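Local coordinates for protein ribonucleoside-diphosphate reductase (Pseudomonas aeruginosa, PDB 5IM3) that probably converts ribonucleoside diphosphates into the corresponding deoxyribonucleotides for DNA synthesis, with thioredoxin as reductant and under allosteric control by nucleotides, at residues D460-L465 / W501-P506; Y345-S350 / V631-N636; A182-E187 / P217-V222; L876-A881 / D889-M894. One frame throughout, in Å; residues are numbered along the deposited sequence.

Overall arrangement
All four contacts are buried and apolar, with no bond across any of them, yet they serve different parts of the chain. Contacts 1 and 4 lie within the barrel domain, with centres 24 Å apart, and each packs a helix against a strand; contact 4 joins neighbours in sequence within one beta-alpha-beta unit. Contacts 2 and 3 are helix-to-helix: the first ties the all-alpha domain to the barrel domain through a methionine, the second packs two helices of the second ATP cone around an isoleucine and a tyrosine. Contacts 3 and 4 lie on opposite sides of the chain's centre. Only contact 1 brings a charged side chain to the edge of its apolar core.

Contact 1: residues D460-L465 / W501-P506; sequences DIEEFL and WTLFSP
L503 and I461 meet where the short helix 461-465 of the alpha-beta barrel domain packs against strand 500-504, one half of a two-stranded antiparallel sheet with strand 539-543. The helix lies on the connection between the parallel barrel strands 450-455 and 482-487, so the contact attaches a small peripheral sheet to the flank of the barrel. The backbones stand well apart, with I461 CA and L503 CA at 8.2 Å, and the contact is made by side chains.

L503 has the most surface buried. Its CG lies opposite the carbonyl carbon (chi1 -48°) and CD1 is extended away from CA, which carries this methyl toward the helix. There it meets the branch methyl of the isoleucine, I461 CG2 being 3.8 Å from L503 CD1. The two side chains cross at about a right angle. In I461 the longer arm takes the position opposite the backbone N (chi1 -173°), leaving CG2 to face the strand while CD1 leads away; I461 also touches N485 of barrel strand 482-487.

E462 forms the polar border. Its carboxylate comes past the leucine methyl, with E462 OE1 4.4 Å from L503 CD1, and OE1 makes a salt bridge to K540, outside the two segments. That lysine belongs to strand 539-543 and is the backbone partner of L503, so the helix is held to both strands of the small sheet. The second leucine methyl rests against the same isoleucine branch, L503 CD2 lying 4.1 Å from I461 CG2.

Contact 2: residues Y345-S350 / V631-N636; sequences YNLLSS and VRMLDN
Two helices approach with L347 CA and M633 CA 10.1 Å apart, a helix-helix packing that joins helix 337-349 of the all-alpha domain to helix 620-640 of the barrel domain. M633 covers most of that distance alone and has the largest share of buried surface.

Its chain runs out nearly straight as far as the sulfur and then bends (chi3 64°), so that sulfur and methyl address different leucines. The sulfur meets one branch of the first, M633 SD to L347 CD2 at 3.7 Å. The terminal methyl sits against the isopropyl end of the second, M633 CE being 4.0 Å from L348 CG and equally far from both of its methyls. Y353 of strand 353-355 touches both L347 and M633, and L330 of helix 319-330 packs on the methionine as well.

On the helix flank turned from the contact, Y345 O accepts from both S349 N and S349 OG near the helix end. The hydroxyl bond is short, S349 OG to Y345 O 2.7 Å, and comes from above the carbonyl plane; the same S349 OG lies 3.6 Å above the centre of the Y345 ring.

Contact 3: residues A182-E187 / P217-V222; sequences ALIERE and PNYSYV
The second ATP cone domain contributes both helices of this contact, 181-190 and 219-239, which face each other through I184 on one side and Y219 with V222 on the other. The closest backbone pair is I184 and V222, whose CA atoms are 10.0 Å apart, so the interface is made entirely by side chains.

I184 supplies the central group. Its longer arm is fully extended (chi1 -61°, chi2 175°) and pushes the terminal methyl across to the second helix. That methyl comes in at the edge of the tyrosine ring, near its plane, with I184 CD1 3.6 Å from Y219 CE1 and 3.9 Å from Y219 CD1. The isoleucine arm and the tyrosine run alongside each other, pointing opposite ways. One helical turn on, V222 presents a branch to the same methyl, V222 CG1 lying 3.9 Å from I184 CD1, so that the methyl is shared by two residues three positions apart.

The ring's polar end has its own partner: Y219 OH accepts a hydrogen bond from D180 N, just ahead of helix 181-190, which ties the tyrosine to the start of the helix it packs against. L212 touches both I184 and Y219, while L176, in the loop that follows helix 162-173, and A172 of that helix lie against V222. Helices with a small apolar core, preceded in the chain by the short strands 149-151 and 157-159, are characteristic of the ATP cone fold.

Contact 4: residues L876-A881 / D889-M894; sequences LNLYIA and DVTYRM
T891 and Y892 of helix 885-897 pack on L878 and I880 of strand 878-881, the first strand of a beta-alpha-beta unit in the barrel domain. The helix segment runs nearly antiparallel to the strand, at 157°, with the axes 11.0 Å apart at their closest.

At D889, on the flank turned from the strand, OD1 takes up R893 NE one turn later at 2.7 Å in a salt bridge, meeting it on the syn side of the carboxylate but 25° out of its plane; W548 also donates to this oxygen. T891 follows on the strand-facing side. It reaches tip to tip toward the isoleucine, with T891 OG1 3.7 Å from I880 CD1, while T891 CG2 lies 3.8 Å from L878 CD1 and 3.9 Å from I880 CD1, so this one methyl touches both strand residues. The hydroxyl is bonded to K887 O in the preceding turn.

Y892 leans in beside it. The ring takes the leucine methyl obliquely, L878 CD1 being 3.6 Å from Y892 CE1. That methyl is carried outward because L878 CG lies opposite its carbonyl carbon and CD1 is extended (chi2 180°). R893, besides holding D889, makes a cation-pi contact with F496.

Helix 544-558 packs on Y892 through W548, L552 and L555, T856 of helix 856-866 touches I880 and T891, and strand 906-909 closes the unit by pairing in parallel with strand 878-881, its L906 touching I880 and Y892.

Contact 1: residues D460-L465 / W501-P506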
loop_
_atom_site.group_PDB
_atom_site.type_symbol
_atom_site.label_atom_id
_atom_site.label_comp_id
_atom_site.label_asym_id
_atom_site.label_seq_id
_atom_site.Cartn_x
_atom_site.Cartn_y
_atom_site.Cartn_z
ATOM N N ASP A 460 8.106 32.605 -1.859
ATOM C CA ASP A 460 8.276 31.521 -2.816
ATOM C C ASP A 460 8.851 30.259 -2.177
ATOM O O ASP A 460 9.175 29.309 -2.897
ATOM C CB ASP A 460 9.175 31.970 -3.974
ATOM C CG ASP A 460 8.545 33.068 -4.818
ATOM O OD1 ASP A 460 7.300 33.148 -4.881
ATOM O OD2 ASP A 460 9.305 33.846 -5.428
ATOM N N ILE A 461 8.953 30.211 -0.846
ATOM C CA ILE A 461 9.686 29.125 -0.197
ATOM C C ILE A 461 9.063 27.772 -0.516
ATOM O O ILE A 461 9.775 26.783 -0.716
ATOM C CB ILE A 461 9.774 29.359 1.325
ATOM C CG1 ILE A 461 10.691 28.316 1.975
ATOM C CG2 ILE A 461 8.393 29.306 1.973
ATOM C CD1 ILE A 461 12.135 28.385 1.502
ATOM N N GLU A 462 7.727 27.700 -0.569
ATOM C CA GLU A 462 7.066 26.414 -0.774
ATOM C C GLU A 462 7.392 25.839 -2.148
ATOM O O GLU A 462 7.692 24.646 -2.275
ATOM C CB GLU A 462 5.553 26.562 -0.586
ATOM C CG GLU A 462 5.150 26.864 0.850
ATOM C CD GLU A 462 3.683 27.216 0.995
ATOM O OE1 GLU A 462 3.188 28.054 0.210
ATOM O OE2 GLU A 462 3.021 26.653 1.894
ATOM N N GLU A 463 7.327 26.664 -3.193
ATOM C CA GLU A 463 7.787 26.212 -4.503
ATOM C C GLU A 463 9.274 25.864 -4.470
ATOM O O GLU A 463 9.706 24.920 -5.140
ATOM C CB GLU A 463 7.503 27.289 -5.556
ATOM C CG GLU A 463 7.757 26.861 -6.999
ATOM C CD GLU A 463 7.527 27.992 -7.997
ATOM O OE1 GLU A 463 7.368 29.154 -7.560
ATOM O OE2 GLU A 463 7.516 27.721 -9.219
ATOM N N PHE A 464 10.060 26.602 -3.680
ATOM C CA PHE A 464 11.504 26.371 -3.605
ATOM C C PHE A 464 11.819 24.969 -3.098
ATOM O O PHE A 464 12.717 24.300 -3.617
ATOM C CB PHE A 464 12.137 27.426 -2.695
ATOM C CG PHE A 464 13.644 27.414 -2.669
ATOM C CD1 PHE A 464 14.376 28.003 -3.687
ATOM C CD2 PHE A 464 14.328 26.859 -1.595
ATOM C CE1 PHE A 464 15.763 28.017 -3.652
ATOM C CE2 PHE A 464 15.715 26.868 -1.555
ATOM C CZ PHE A 464 16.431 27.449 -2.586
ATOM N N LEU A 465 11.089 24.507 -2.079
ATOM C CA LEU A 465 11.377 23.207 -1.484
ATOM C C LEU A 465 11.196 22.062 -2.469
ATOM O O LEU A 465 11.758 20.984 -2.252
ATOM C CB LEU A 465 10.481 22.968 -0.263
ATOM C CG LEU A 465 10.513 24.019 0.846
ATOM C CD1 LEU A 465 9.585 23.611 1.976
ATOM C CD2 LEU A 465 11.912 24.231 1.371
ATOM N N TRP A 501 4.014 31.116 11.519
ATOM C CA TRP A 501 5.105 31.620 10.696
ATOM C C TRP A 501 4.501 32.299 9.477
ATOM O O TRP A 501 3.673 31.699 8.785
ATOM C CB TRP A 501 6.042 30.476 10.285
ATOM C CG TRP A 501 7.236 30.890 9.479
ATOM C CD1 TRP A 501 7.473 30.612 8.165
ATOM C CD2 TRP A 501 8.362 31.650 9.937
ATOM N NE1 TRP A 501 8.675 31.151 7.776
ATOM C CE2 TRP A 501 9.242 31.793 8.845
ATOM C CE3 TRP A 501 8.713 32.223 11.162
ATOM C CZ2 TRP A 501 10.448 32.486 8.942
ATOM C CZ3 TRP A 501 9.915 32.913 11.257
ATOM C CH2 TRP A 501 10.765 33.037 10.152
ATOM N N THR A 502 4.906 33.539 9.223
ATOM C CA THR A 502 4.330 34.349 8.157
ATOM C C THR A 502 5.327 34.502 7.016
ATOM O O THR A 502 6.500 34.816 7.244
ATOM C CB THR A 502 3.916 35.728 8.679
ATOM O OG1 THR A 502 2.983 35.572 9.756
ATOM C CG2 THR A 502 3.268 36.550 7.571
ATOM N N LEU A 503 4.855 34.285 5.793
ATOM C CA LEU A 503 5.663 34.462 4.598
ATOM C C LEU A 503 5.430 35.851 4.016
ATOM O O LEU A 503 4.292 36.328 3.953
ATOM C CB LEU A 503 5.334 33.391 3.553
ATOM C CG LEU A 503 5.293 31.947 4.062
ATOM C CD1 LEU A 503 5.057 30.974 2.914
ATOM C CD2 LEU A 503 6.571 31.597 4.802
ATOM N N PHE A 504 6.517 36.499 3.601
ATOM C CA PHE A 504 6.479 37.839 3.038
ATOM C C PHE A 504 7.243 37.862 1.723
ATOM O O PHE A 504 8.123 37.033 1.476
ATOM C CB PHE A 504 7.112 38.885 3.970
ATOM C CG PHE A 504 6.463 38.991 5.317
ATOM C CD1 PHE A 504 5.287 39.703 5.482
ATOM C CD2 PHE A 504 7.051 38.413 6.429
ATOM C CE1 PHE A 504 4.700 39.816 6.726
ATOM C CE2 PHE A 504 6.466 38.518 7.675
ATOM C CZ PHE A 504 5.293 39.224 7.825
ATOM N N SER A 505 6.914 38.814 0.898
ATOM C CA SER A 505 7.819 39.091 -0.210
ATOM C C SER A 505 8.891 40.084 0.235
ATOM O O SER A 505 8.580 41.062 0.918
ATOM C CB SER A 505 7.071 39.664 -1.405
ATOM O OG SER A 505 7.982 40.015 -2.434
ATOM N N PRO A 506 10.159 39.869 -0.125
ATOM C CA PRO A 506 11.209 40.780 0.360
ATOM C C PRO A 506 10.996 42.227 -0.046
ATOM O O PRO A 506 11.460 43.126 0.663
ATOM C CB PRO A 506 12.491 40.198 -0.255
ATOM C CG PRO A 506 12.035 39.368 -1.393
ATOM C CD PRO A 506 10.705 38.817 -0.995
#

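Contact 2: residues Y345-S350 / V631-N636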
loop_
_atom_site.group_PDB
_atom_site.type_symbol
_atom_site.label_atom_id
_atom_site.label_comp_id
_atom_site.label_asym_id
_atom_site.label_seq_id
_atom_site.Cartn_x
_atom_site.Cartn_y
_atom_site.Cartn_z
ATOM N N TYR A 345 57.331 23.220 -0.532
ATOM C CA TYR A 345 57.509 21.906 -1.139
ATOM C C TYR A 345 57.580 20.816 -0.078
ATOM O O TYR A 345 56.988 19.743 -0.239
ATOM C CB TYR A 345 58.768 21.888 -2.004
ATOM C CG TYR A 345 59.291 20.491 -2.253
ATOM C CD1 TYR A 345 58.726 19.680 -3.230
ATOM C CD2 TYR A 345 60.341 19.980 -1.502
ATOM C CE1 TYR A 345 59.197 18.400 -3.452
ATOM C CE2 TYR A 345 60.820 18.707 -1.716
ATOM C CZ TYR A 345 60.248 17.920 -2.691
ATOM O OH TYR A 345 60.732 16.648 -2.899
ATOM N N ASN A 346 58.307 21.071 1.013
ATOM C CA ASN A 346 58.422 20.075 2.072
ATOM C C ASN A 346 57.067 19.786 2.703
ATOM O O ASN A 346 56.760 18.635 3.031
ATOM C CB ASN A 346 59.414 20.549 3.131
ATOM C CG ASN A 346 60.851 20.475 2.655
ATOM O OD1 ASN A 346 61.197 19.644 1.813
ATOM N ND2 ASN A 346 61.697 21.346 3.193
ATOM N N LEU A 347 56.239 20.818 2.879
ATOM C CA LEU A 347 54.927 20.609 3.479
ATOM C C LEU A 347 54.029 19.781 2.567
ATOM O O LEU A 347 53.295 18.904 3.037
ATOM C CB LEU A 347 54.274 21.955 3.794
ATOM C CG LEU A 347 53.084 21.882 4.751
ATOM C CD1 LEU A 347 53.553 21.519 6.158
ATOM C CD2 LEU A 347 52.309 23.187 4.758
ATOM N N LEU A 348 54.081 20.037 1.258
ATOM C CA LEU A 348 53.210 19.343 0.315
ATOM C C LEU A 348 53.674 17.911 0.064
ATOM O O LEU A 348 52.882 16.969 0.169
ATOM C CB LEU A 348 53.151 20.121 -1.002
ATOM C CG LEU A 348 52.418 21.464 -0.969
ATOM C CD1 LEU A 348 52.629 22.211 -2.275
ATOM C CD2 LEU A 348 50.931 21.262 -0.711
ATOM N N SER A 349 54.954 17.732 -0.267
ATOM C CA SER A 349 55.468 16.417 -0.636
ATOM C C SER A 349 55.429 15.418 0.516
ATOM O O SER A 349 55.452 14.209 0.267
ATOM C CB SER A 349 56.902 16.543 -1.156
ATOM O OG SER A 349 57.744 17.139 -0.185
ATOM N N SER A 350 55.383 15.891 1.760
ATOM C CA SER A 350 55.287 15.015 2.919
ATOM C C SER A 350 53.854 14.638 3.263
ATOM O O SER A 350 53.648 13.794 4.142
ATOM C CB SER A 350 55.926 15.683 4.138
ATOM O OG SER A 350 55.148 16.785 4.567
ATOM N N VAL A 631 48.870 28.406 6.677
ATOM C CA VAL A 631 48.207 29.706 6.628
ATOM C C VAL A 631 48.961 30.651 5.702
ATOM O O VAL A 631 48.352 31.405 4.934
ATOM C CB VAL A 631 48.070 30.290 8.048
ATOM C CG1 VAL A 631 47.517 31.713 7.997
ATOM C CG2 VAL A 631 47.172 29.402 8.904
ATOM N N ARG A 632 50.295 30.628 5.753
ATOM C CA ARG A 632 51.073 31.486 4.868
ATOM C C ARG A 632 50.795 31.154 3.407
ATOM O O ARG A 632 50.564 32.050 2.588
ATOM C CB ARG A 632 52.565 31.351 5.170
ATOM C CG ARG A 632 53.426 32.345 4.405
ATOM C CD ARG A 632 54.912 32.127 4.657
ATOM N NE ARG A 632 55.721 33.186 4.063
ATOM C CZ ARG A 632 56.047 34.318 4.680
ATOM N NH1 ARG A 632 55.636 34.550 5.920
ATOM N NH2 ARG A 632 56.788 35.225 4.054
ATOM N N MET A 633 50.813 29.865 3.063
ATOM C CA MET A 633 50.510 29.463 1.693
ATOM C C MET A 633 49.126 29.940 1.274
ATOM O O MET A 633 48.936 30.401 0.142
ATOM C CB MET A 633 50.617 27.945 1.561
ATOM C CG MET A 633 52.020 27.417 1.812
ATOM S SD MET A 633 52.094 25.622 1.928
ATOM C CE MET A 633 51.607 25.128 0.280
ATOM N N LEU A 634 48.145 29.846 2.175
ATOM C CA LEU A 634 46.797 30.294 1.838
ATOM C C LEU A 634 46.746 31.807 1.673
ATOM O O LEU A 634 46.038 32.318 0.798
ATOM C CB LEU A 634 45.803 29.833 2.905
ATOM C CG LEU A 634 45.475 28.337 2.916
ATOM C CD1 LEU A 634 44.520 27.998 4.055
ATOM C CD2 LEU A 634 44.886 27.885 1.582
ATOM N N ASP A 635 47.493 32.544 2.498
ATOM C CA ASP A 635 47.536 33.991 2.331
ATOM C C ASP A 635 48.185 34.361 1.004
ATOM O O ASP A 635 47.772 35.327 0.352
ATOM C CB ASP A 635 48.279 34.638 3.497
ATOM C CG ASP A 635 47.972 36.121 3.631
ATOM O OD1 ASP A 635 46.777 36.482 3.645
ATOM O OD2 ASP A 635 48.919 36.929 3.711
ATOM N N ASN A 636 49.197 33.596 0.582
ATOM C CA ASN A 636 49.810 33.828 -0.721
ATOM C C ASN A 636 48.810 33.606 -1.849
ATOM O O ASN A 636 48.825 34.328 -2.853
ATOM C CB ASN A 636 51.018 32.911 -0.905
ATOM C CG ASN A 636 52.221 33.351 -0.093
ATOM O OD1 ASN A 636 52.104 34.144 0.841
ATOM N ND2 ASN A 636 53.389 32.837 -0.453
#

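Contact 3: residues A182-E187 / P217-V222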
loop_
_atom_site.group_PDB
_atom_site.type_symbol
_atom_site.label_atom_id
_atom_site.label_comp_id
_atom_site.label_asym_id
_atom_site.label_seq_id
_atom_site.Cartn_x
_atom_site.Cartn_y
_atom_site.Cartn_z
ATOM N N ALA A 182 60.179 -11.690 -4.299
ATOM C CA ALA A 182 60.334 -12.874 -5.138
ATOM C C ALA A 182 58.979 -13.422 -5.568
ATOM O O ALA A 182 58.815 -13.873 -6.707
ATOM C CB ALA A 182 61.137 -13.941 -4.396
ATOM N N LEU A 183 57.991 -13.383 -4.669
ATOM C CA LEU A 183 56.653 -13.849 -5.018
ATOM C C LEU A 183 56.091 -13.066 -6.200
ATOM O O LEU A 183 55.504 -13.650 -7.118
ATOM C CB LEU A 183 55.731 -13.730 -3.804
ATOM C CG LEU A 183 54.390 -14.465 -3.855
ATOM C CD1 LEU A 183 54.596 -15.972 -3.757
ATOM C CD2 LEU A 183 53.470 -13.974 -2.745
ATOM N N ILE A 184 56.269 -11.742 -6.197
ATOM C CA ILE A 184 55.763 -10.922 -7.293
ATOM C C ILE A 184 56.514 -11.230 -8.581
ATOM O O ILE A 184 55.917 -11.304 -9.661
ATOM C CB ILE A 184 55.857 -9.426 -6.933
ATOM C CG1 ILE A 184 55.020 -9.118 -5.689
ATOM C CG2 ILE A 184 55.393 -8.564 -8.108
ATOM C CD1 ILE A 184 55.157 -7.687 -5.201
ATOM N N GLU A 185 57.835 -11.398 -8.492
ATOM C CA GLU A 185 58.636 -11.647 -9.688
ATOM C C GLU A 185 58.243 -12.960 -10.353
ATOM O O GLU A 185 58.215 -13.056 -11.587
ATOM C CB GLU A 185 60.120 -11.646 -9.326
ATOM C CG GLU A 185 61.051 -11.708 -10.525
ATOM C CD GLU A 185 62.500 -11.466 -10.145
ATOM O OE1 GLU A 185 62.780 -11.314 -8.937
ATOM O OE2 GLU A 185 63.358 -11.424 -11.053
ATOM N N ARG A 186 57.937 -13.985 -9.555
ATOM C CA ARG A 186 57.528 -15.267 -10.120
ATOM C C ARG A 186 56.155 -15.165 -10.771
ATOM O O ARG A 186 55.965 -15.600 -11.912
ATOM C CB ARG A 186 57.533 -16.345 -9.035
ATOM C CG ARG A 186 58.925 -16.752 -8.577
ATOM C CD ARG A 186 58.889 -17.952 -7.641
ATOM N NE ARG A 186 58.773 -17.565 -6.235
ATOM C CZ ARG A 186 57.636 -17.535 -5.544
ATOM N NH1 ARG A 186 56.484 -17.869 -6.113
ATOM N NH2 ARG A 186 57.655 -17.168 -4.268
ATOM N N GLU A 187 55.182 -14.588 -10.059
ATOM C CA GLU A 187 53.826 -14.499 -10.593
ATOM C C GLU A 187 53.795 -13.680 -11.877
ATOM O O GLU A 187 53.036 -13.991 -12.803
ATOM C CB GLU A 187 52.889 -13.895 -9.545
ATOM C CG GLU A 187 51.407 -13.995 -9.892
ATOM C CD GLU A 187 50.860 -15.403 -9.735
ATOM O OE1 GLU A 187 51.624 -16.296 -9.312
ATOM O OE2 GLU A 187 49.663 -15.614 -10.031
ATOM N N PRO A 217 47.493 -4.837 2.524
ATOM C CA PRO A 217 47.350 -3.502 1.922
ATOM C C PRO A 217 48.668 -2.875 1.508
ATOM O O PRO A 217 48.693 -2.087 0.555
ATOM C CB PRO A 217 46.658 -2.694 3.029
ATOM C CG PRO A 217 47.030 -3.384 4.289
ATOM C CD PRO A 217 47.093 -4.843 3.942
ATOM N N ASN A 218 49.772 -3.206 2.183
ATOM C CA ASN A 218 51.049 -2.577 1.867
ATOM C C ASN A 218 51.456 -2.783 0.415
ATOM O O ASN A 218 52.322 -2.054 -0.081
ATOM C CB ASN A 218 52.144 -3.106 2.794
ATOM C CG ASN A 218 52.079 -2.492 4.177
ATOM O OD1 ASN A 218 51.730 -1.322 4.332
ATOM N ND2 ASN A 218 52.413 -3.277 5.191
ATOM N N TYR A 219 50.853 -3.747 -0.283
ATOM C CA TYR A 219 51.121 -3.893 -1.708
ATOM C C TYR A 219 50.638 -2.696 -2.513
ATOM O O TYR A 219 51.120 -2.485 -3.631
ATOM C CB TYR A 219 50.476 -5.171 -2.239
ATOM C CG TYR A 219 51.258 -6.411 -1.885
ATOM C CD1 TYR A 219 52.449 -6.707 -2.529
ATOM C CD2 TYR A 219 50.812 -7.279 -0.902
ATOM C CE1 TYR A 219 53.171 -7.836 -2.202
ATOM C CE2 TYR A 219 51.529 -8.411 -0.572
ATOM C CZ TYR A 219 52.708 -8.683 -1.228
ATOM O OH TYR A 219 53.433 -9.803 -0.910
ATOM N N SER A 220 49.696 -1.914 -1.979
ATOM C CA SER A 220 49.297 -0.686 -2.656
ATOM C C SER A 220 50.495 0.230 -2.863
ATOM O O SER A 220 50.670 0.802 -3.946
ATOM C CB SER A 220 48.204 0.025 -1.857
ATOM O OG SER A 220 47.894 1.287 -2.428
ATOM N N TYR A 221 51.336 0.379 -1.837
ATOM C CA TYR A 221 52.568 1.143 -2.004
ATOM C C TYR A 221 53.475 0.486 -3.034
ATOM O O TYR A 221 54.074 1.169 -3.872
ATOM C CB TYR A 221 53.295 1.278 -0.667
ATOM C CG TYR A 221 52.470 1.904 0.436
ATOM C CD1 TYR A 221 52.193 3.265 0.437
ATOM C CD2 TYR A 221 51.982 1.134 1.482
ATOM C CE1 TYR A 221 51.444 3.840 1.447
ATOM C CE2 TYR A 221 51.232 1.700 2.496
ATOM C CZ TYR A 221 50.967 3.052 2.473
ATOM O OH TYR A 221 50.222 3.615 3.482
ATOM N N VAL A 222 53.584 -0.845 -2.990
ATOM C CA VAL A 222 54.407 -1.562 -3.960
ATOM C C VAL A 222 53.872 -1.346 -5.367
ATOM O O VAL A 222 54.640 -1.167 -6.320
ATOM C CB VAL A 222 54.466 -3.061 -3.609
ATOM C CG1 VAL A 222 55.337 -3.811 -4.611
ATOM C CG2 VAL A 222 54.976 -3.265 -2.186
#

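Contact 4: residues L876-A881 / D889-M894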
loop_
_atom_site.group_PDB
_atom_site.type_symbol
_atom_site.label_atom_id
_atom_site.label_comp_id
_atom_site.label_asym_id
_atom_site.label_seq_id
_atom_site.Cartn_x
_atom_site.Cartn_y
_atom_site.Cartn_z
ATOM N N LEU A 876 29.063 19.056 6.633
ATOM C CA LEU A 876 28.644 17.991 7.540
ATOM C C LEU A 876 27.589 17.128 6.861
ATOM O O LEU A 876 26.402 17.470 6.863
ATOM C CB LEU A 876 28.109 18.574 8.843
ATOM C CG LEU A 876 27.792 17.545 9.928
ATOM C CD1 LEU A 876 29.056 16.814 10.367
ATOM C CD2 LEU A 876 27.120 18.219 11.111
ATOM N N ASN A 877 28.013 16.005 6.292
ATOM C CA ASN A 877 27.072 15.001 5.827
ATOM C C ASN A 877 26.535 14.213 7.013
ATOM O O ASN A 877 27.263 13.923 7.966
ATOM C CB ASN A 877 27.737 14.062 4.826
ATOM C CG ASN A 877 28.106 14.759 3.540
ATOM O OD1 ASN A 877 27.357 15.596 3.037
ATOM N ND2 ASN A 877 29.273 14.430 3.007
ATOM N N LEU A 878 25.249 13.889 6.965
ATOM C CA LEU A 878 24.604 13.120 8.016
ATOM C C LEU A 878 24.061 11.824 7.439
ATOM O O LEU A 878 23.491 11.808 6.342
ATOM C CB LEU A 878 23.483 13.920 8.682
ATOM C CG LEU A 878 23.940 15.106 9.537
ATOM C CD1 LEU A 878 22.737 15.814 10.126
ATOM C CD2 LEU A 878 24.882 14.667 10.648
ATOM N N TYR A 879 24.259 10.740 8.184
ATOM C CA TYR A 879 23.849 9.405 7.775
ATOM C C TYR A 879 22.803 8.906 8.758
ATOM O O TYR A 879 23.043 8.888 9.969
ATOM C CB TYR A 879 25.052 8.463 7.722
ATOM C CG TYR A 879 26.146 8.971 6.817
ATOM C CD1 TYR A 879 27.091 9.878 7.278
ATOM C CD2 TYR A 879 26.226 8.557 5.495
ATOM C CE1 TYR A 879 28.088 10.352 6.450
ATOM C CE2 TYR A 879 27.222 9.023 4.661
ATOM C CZ TYR A 879 28.147 9.921 5.142
ATOM O OH TYR A 879 29.135 10.386 4.307
ATOM N N ILE A 880 21.645 8.517 8.241
ATOM C CA ILE A 880 20.515 8.123 9.067
ATOM C C ILE A 880 19.937 6.842 8.489
ATOM O O ILE A 880 19.395 6.848 7.377
ATOM C CB ILE A 880 19.443 9.217 9.144
ATOM C CG1 ILE A 880 20.030 10.474 9.796
ATOM C CG2 ILE A 880 18.226 8.705 9.913
ATOM C CD1 ILE A 880 19.054 11.622 9.935
ATOM N N ALA A 881 20.056 5.751 9.236
ATOM C CA ALA A 881 19.322 4.534 8.937
ATOM C C ALA A 881 18.032 4.516 9.747
ATOM O O ALA A 881 17.933 5.143 10.806
ATOM C CB ALA A 881 20.166 3.297 9.246
ATOM N N ASP A 889 13.390 14.828 12.327
ATOM C CA ASP A 889 13.050 15.954 13.189
ATOM C C ASP A 889 14.026 16.058 14.356
ATOM O O ASP A 889 14.648 17.105 14.567
ATOM C CB ASP A 889 11.611 15.806 13.685
ATOM C CG ASP A 889 11.155 16.984 14.518
ATOM O OD1 ASP A 889 11.806 18.045 14.468
ATOM O OD2 ASP A 889 10.137 16.852 15.222
ATOM N N VAL A 890 14.185 14.969 15.115
ATOM C CA VAL A 890 15.069 14.989 16.279
ATOM C C VAL A 890 16.503 15.286 15.868
ATOM O O VAL A 890 17.242 15.953 16.603
ATOM C CB VAL A 890 14.966 13.656 17.053
ATOM C CG1 VAL A 890 15.335 12.480 16.164
ATOM C CG2 VAL A 890 15.852 13.672 18.294
ATOM N N THR A 891 16.923 14.811 14.694
ATOM C CA THR A 891 18.301 15.026 14.263
ATOM C C THR A 891 18.567 16.497 13.970
ATOM O O THR A 891 19.517 17.084 14.503
ATOM C CB THR A 891 18.603 14.176 13.028
ATOM O OG1 THR A 891 18.557 12.789 13.380
ATOM C CG2 THR A 891 19.984 14.508 12.459
ATOM N N TYR A 892 17.753 17.112 13.111
ATOM C CA TYR A 892 18.033 18.480 12.695
ATOM C C TYR A 892 17.583 19.514 13.720
ATOM O O TYR A 892 18.053 20.655 13.671
ATOM C CB TYR A 892 17.403 18.738 11.327
ATOM C CG TYR A 892 18.119 17.968 10.240
ATOM C CD1 TYR A 892 19.323 18.428 9.719
ATOM C CD2 TYR A 892 17.620 16.763 9.766
ATOM C CE1 TYR A 892 19.996 17.721 8.739
ATOM C CE2 TYR A 892 18.286 16.045 8.787
ATOM C CZ TYR A 892 19.474 16.526 8.278
ATOM O OH TYR A 892 20.141 15.815 7.302
ATOM N N ARG A 893 16.703 19.141 14.652
ATOM C CA ARG A 893 16.538 19.944 15.859
ATOM C C ARG A 893 17.819 19.940 16.683
ATOM O O ARG A 893 18.260 20.989 17.169
ATOM C CB ARG A 893 15.380 19.414 16.706
ATOM C CG ARG A 893 13.993 19.722 16.174
ATOM C CD ARG A 893 12.945 19.525 17.259
ATOM N NE ARG A 893 11.585 19.534 16.725
ATOM C CZ ARG A 893 10.505 19.868 17.423
ATOM N NH1 ARG A 893 10.613 20.237 18.694
ATOM N NH2 ARG A 893 9.310 19.845 16.847
ATOM N N MET A 894 18.426 18.763 16.854
ATOM C CA MET A 894 19.660 18.657 17.624
ATOM C C MET A 894 20.783 19.458 16.978
ATOM O O MET A 894 21.545 20.141 17.671
ATOM C CB MET A 894 20.056 17.185 17.761
ATOM C CG MET A 894 21.375 16.942 18.483
ATOM S SD MET A 894 21.878 15.208 18.430
ATOM C CE MET A 894 23.392 15.275 19.384
#